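Local coordinates for dinitrogenase iron-molybdenum cofactor biosynthesis domain-containing protein (Pyrococcus horikoshii, PDB 2YX6) that is of uncharacterised biological role but binds ADP and belongs to the dinitrogenase iron-molybdenum cofactor biosynthesis family, at residues 73-76 against 77-80. Numbering follows the deposited sequence.
Sequences GRRA and IEYF
Glu78 reaches back one helical turn and lays its carboxylate alongside the Arg74 side chain, the two running the same way. What touches is the aliphatic part of the arginine: OE2 of Glu78 sits 3.3 Å from CD of Arg74, while NE of Arg74 stays 4.4 Å from that oxygen, too far for a salt bridge. Arg74 bends at chi2 and chi3, which carries its guanidinium past the carboxylate, with the two planes 35° apart. Arg75, three residues before Glu78, crosses it at about a right angle; its NH2 is 4.1 Å from OE1 of Glu78, but that oxygen lies well out of the guanidinium plane, so no N-H points at it and between these two groups the attraction is one of charge, while NH2 also lies against CB of Glu78. A glutamine in place of Glu78 would probably leave both arginines without the negative charge that lies close to them. Farther along, Arg75 bends at chi2 and brings its guanidinium obliquely against the Tyr79 ring, NH1 3.7 Å from CD1 of Tyr79, the planes 29° apart. All this decorates the first turns of helix 74-82, the crossover helix of a beta-alpha-beta unit between strands 66-68 and 86-88. Gly73 is its N-cap residue, and its O accepts the nearly straight bond from Ile77 N (3.1 Å); the same i to i+4 pattern continues through Phe80 N to Ala76 O. Arg75 and Glu78 also pack on Tyr111 of the second subunit. On the inward side, Ile77 and Phe80 rest on Val87, a residue of the ADP site. The Phe80 ring has its CD1 3.1 Å from Ala76 O, the carbonyl its own backbone N also engages, and the Phe80 ring also meets the ring of Phe21.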
ATOM      1  N   GLY A  73       4.327 -13.047   5.327  1.00 21.75           N
ATOM      2  CA  GLY A  73       5.343 -13.647   4.469  1.00 21.08           C
ATOM      3  C   GLY A  73       5.503 -12.938   3.153  1.00 21.63           C
ATOM      4  O   GLY A  73       4.591 -12.295   2.662  1.00 22.67           O
ATOM      5  N   ARG A  74       6.665 -13.084   2.556  1.00 22.77           N
ATOM      6  CA  ARG A  74       6.966 -12.467   1.264  1.00 24.73           C
ATOM      7  C   ARG A  74       6.019 -12.898   0.162  1.00 25.04           C
ATOM      8  O   ARG A  74       5.585 -12.090  -0.656  1.00 25.17           O
ATOM      9  CB  ARG A  74       8.380 -12.823   0.859  1.00 24.65           C
ATOM     10  CG  ARG A  74       8.978 -11.882  -0.119  1.00 33.01           C
ATOM     11  CD  ARG A  74       9.615 -12.605  -1.316  1.00 38.97           C
ATOM     12  NE  ARG A  74      10.343 -13.819  -0.959  1.00 45.28           N
ATOM     13  CZ  ARG A  74      11.548 -13.881  -0.368  1.00 48.71           C
ATOM     14  NH1 ARG A  74      12.195 -12.783   0.004  1.00 45.99           N
ATOM     15  NH2 ARG A  74      12.102 -15.072  -0.139  1.00 49.72           N
ATOM     16  N   ARG A  75       5.735 -14.199   0.127  1.00 24.90           N
ATOM     17  CA  ARG A  75       4.796 -14.769  -0.821  1.00 24.13           C
ATOM     18  C   ARG A  75       3.402 -14.147  -0.712  1.00 22.72           C
ATOM     19  O   ARG A  75       2.793 -13.878  -1.755  1.00 23.01           O
ATOM     20  CB  ARG A  75       4.704 -16.279  -0.596  1.00 25.21           C
ATOM     21  CG  ARG A  75       3.902 -17.001  -1.643  1.00 28.03           C
ATOM     22  CD  ARG A  75       4.569 -16.918  -3.018  1.00 34.13           C
ATOM     23  NE  ARG A  75       3.618 -17.188  -4.122  1.00 32.95           N
ATOM     24  CZ  ARG A  75       2.839 -16.269  -4.721  1.00 35.54           C
ATOM     25  NH1 ARG A  75       2.026 -16.629  -5.718  1.00 33.98           N
ATOM     26  NH2 ARG A  75       2.847 -15.002  -4.330  1.00 30.52           N
ATOM     27  N   ALA A  76       2.910 -13.952   0.521  1.00 21.05           N
ATOM     28  CA  ALA A  76       1.578 -13.329   0.790  1.00 21.27           C
ATOM     29  C   ALA A  76       1.525 -11.882   0.289  1.00 20.97           C
ATOM     30  O   ALA A  76       0.551 -11.483  -0.364  1.00 21.82           O
ATOM     31  CB  ALA A  76       1.198 -13.403   2.302  1.00 18.46           C
ATOM     32  N   ILE A  77       2.591 -11.117   0.572  1.00 20.93           N
ATOM     33  CA  ILE A  77       2.769  -9.736   0.106  1.00 19.11           C
ATOM     34  C   ILE A  77       2.711  -9.757  -1.398  1.00 19.28           C
ATOM     35  O   ILE A  77       1.980  -9.003  -1.991  1.00 16.93           O
ATOM     36  CB  ILE A  77       4.195  -9.100   0.518  1.00 19.26           C
ATOM     37  CG1 ILE A  77       4.238  -8.722   2.008  1.00 17.80           C
ATOM     38  CG2 ILE A  77       4.465  -7.816  -0.271  1.00 18.71           C
ATOM     39  CD1 ILE A  77       5.650  -8.502   2.598  1.00 17.82           C
ATOM     40  N   GLU A  78       3.499 -10.624  -2.026  1.00 18.61           N
ATOM     41  CA  GLU A  78       3.500 -10.642  -3.504  1.00 20.26           C
ATOM     42  C   GLU A  78       2.104 -10.990  -4.093  1.00 19.35           C
ATOM     43  O   GLU A  78       1.626 -10.373  -5.068  1.00 19.03           O
ATOM     44  CB  GLU A  78       4.548 -11.636  -4.002  1.00 21.37           C
ATOM     45  CG  GLU A  78       5.946 -11.123  -3.818  1.00 25.68           C
ATOM     46  CD  GLU A  78       6.973 -12.220  -4.023  1.00 31.38           C
ATOM     47  OE1 GLU A  78       6.598 -13.399  -4.026  1.00 30.24           O
ATOM     48  OE2 GLU A  78       8.152 -11.901  -4.196  1.00 31.04           O
ATOM     49  N   TYR A  79       1.443 -11.937  -3.451  1.00 19.85           N
ATOM     50  CA  TYR A  79       0.114 -12.349  -3.853  1.00 20.28           C
ATOM     51  C   TYR A  79      -0.873 -11.144  -3.715  1.00 19.41           C
ATOM     52  O   TYR A  79      -1.664 -10.893  -4.604  1.00 17.58           O
ATOM     53  CB  TYR A  79      -0.319 -13.587  -3.053  1.00 22.13           C
ATOM     54  CG  TYR A  79      -1.415 -14.376  -3.713  1.00 25.89           C
ATOM     55  CD1 TYR A  79      -1.198 -15.681  -4.124  1.00 30.77           C
ATOM     56  CD2 TYR A  79      -2.669 -13.812  -3.948  1.00 29.33           C
ATOM     57  CE1 TYR A  79      -2.213 -16.430  -4.760  1.00 31.55           C
ATOM     58  CE2 TYR A  79      -3.702 -14.538  -4.553  1.00 30.34           C
ATOM     59  CZ  TYR A  79      -3.460 -15.848  -4.969  1.00 29.97           C
ATOM     60  OH  TYR A  79      -4.472 -16.582  -5.576  1.00 31.40           O
ATOM     61  N   PHE A  80      -0.722 -10.357  -2.645  1.00 19.33           N
ATOM     62  CA  PHE A  80      -1.528  -9.166  -2.401  1.00 18.39           C
ATOM     63  C   PHE A  80      -1.291  -8.157  -3.513  1.00 19.93           C
ATOM     64  O   PHE A  80      -2.234  -7.603  -4.117  1.00 20.57           O
ATOM     65  CB  PHE A  80      -1.218  -8.540  -1.033  1.00 18.66           C
ATOM     66  CG  PHE A  80      -2.081  -9.046   0.119  1.00 18.94           C
ATOM     67  CD1 PHE A  80      -1.505  -9.699   1.206  1.00 24.54           C
ATOM     68  CD2 PHE A  80      -3.445  -8.878   0.117  1.00 22.23           C
ATOM     69  CE1 PHE A  80      -2.274 -10.158   2.247  1.00 23.77           C
ATOM     70  CE2 PHE A  80      -4.245  -9.319   1.160  1.00 20.57           C
ATOM     71  CZ  PHE A  80      -3.684  -9.969   2.220  1.00 21.97           C
TER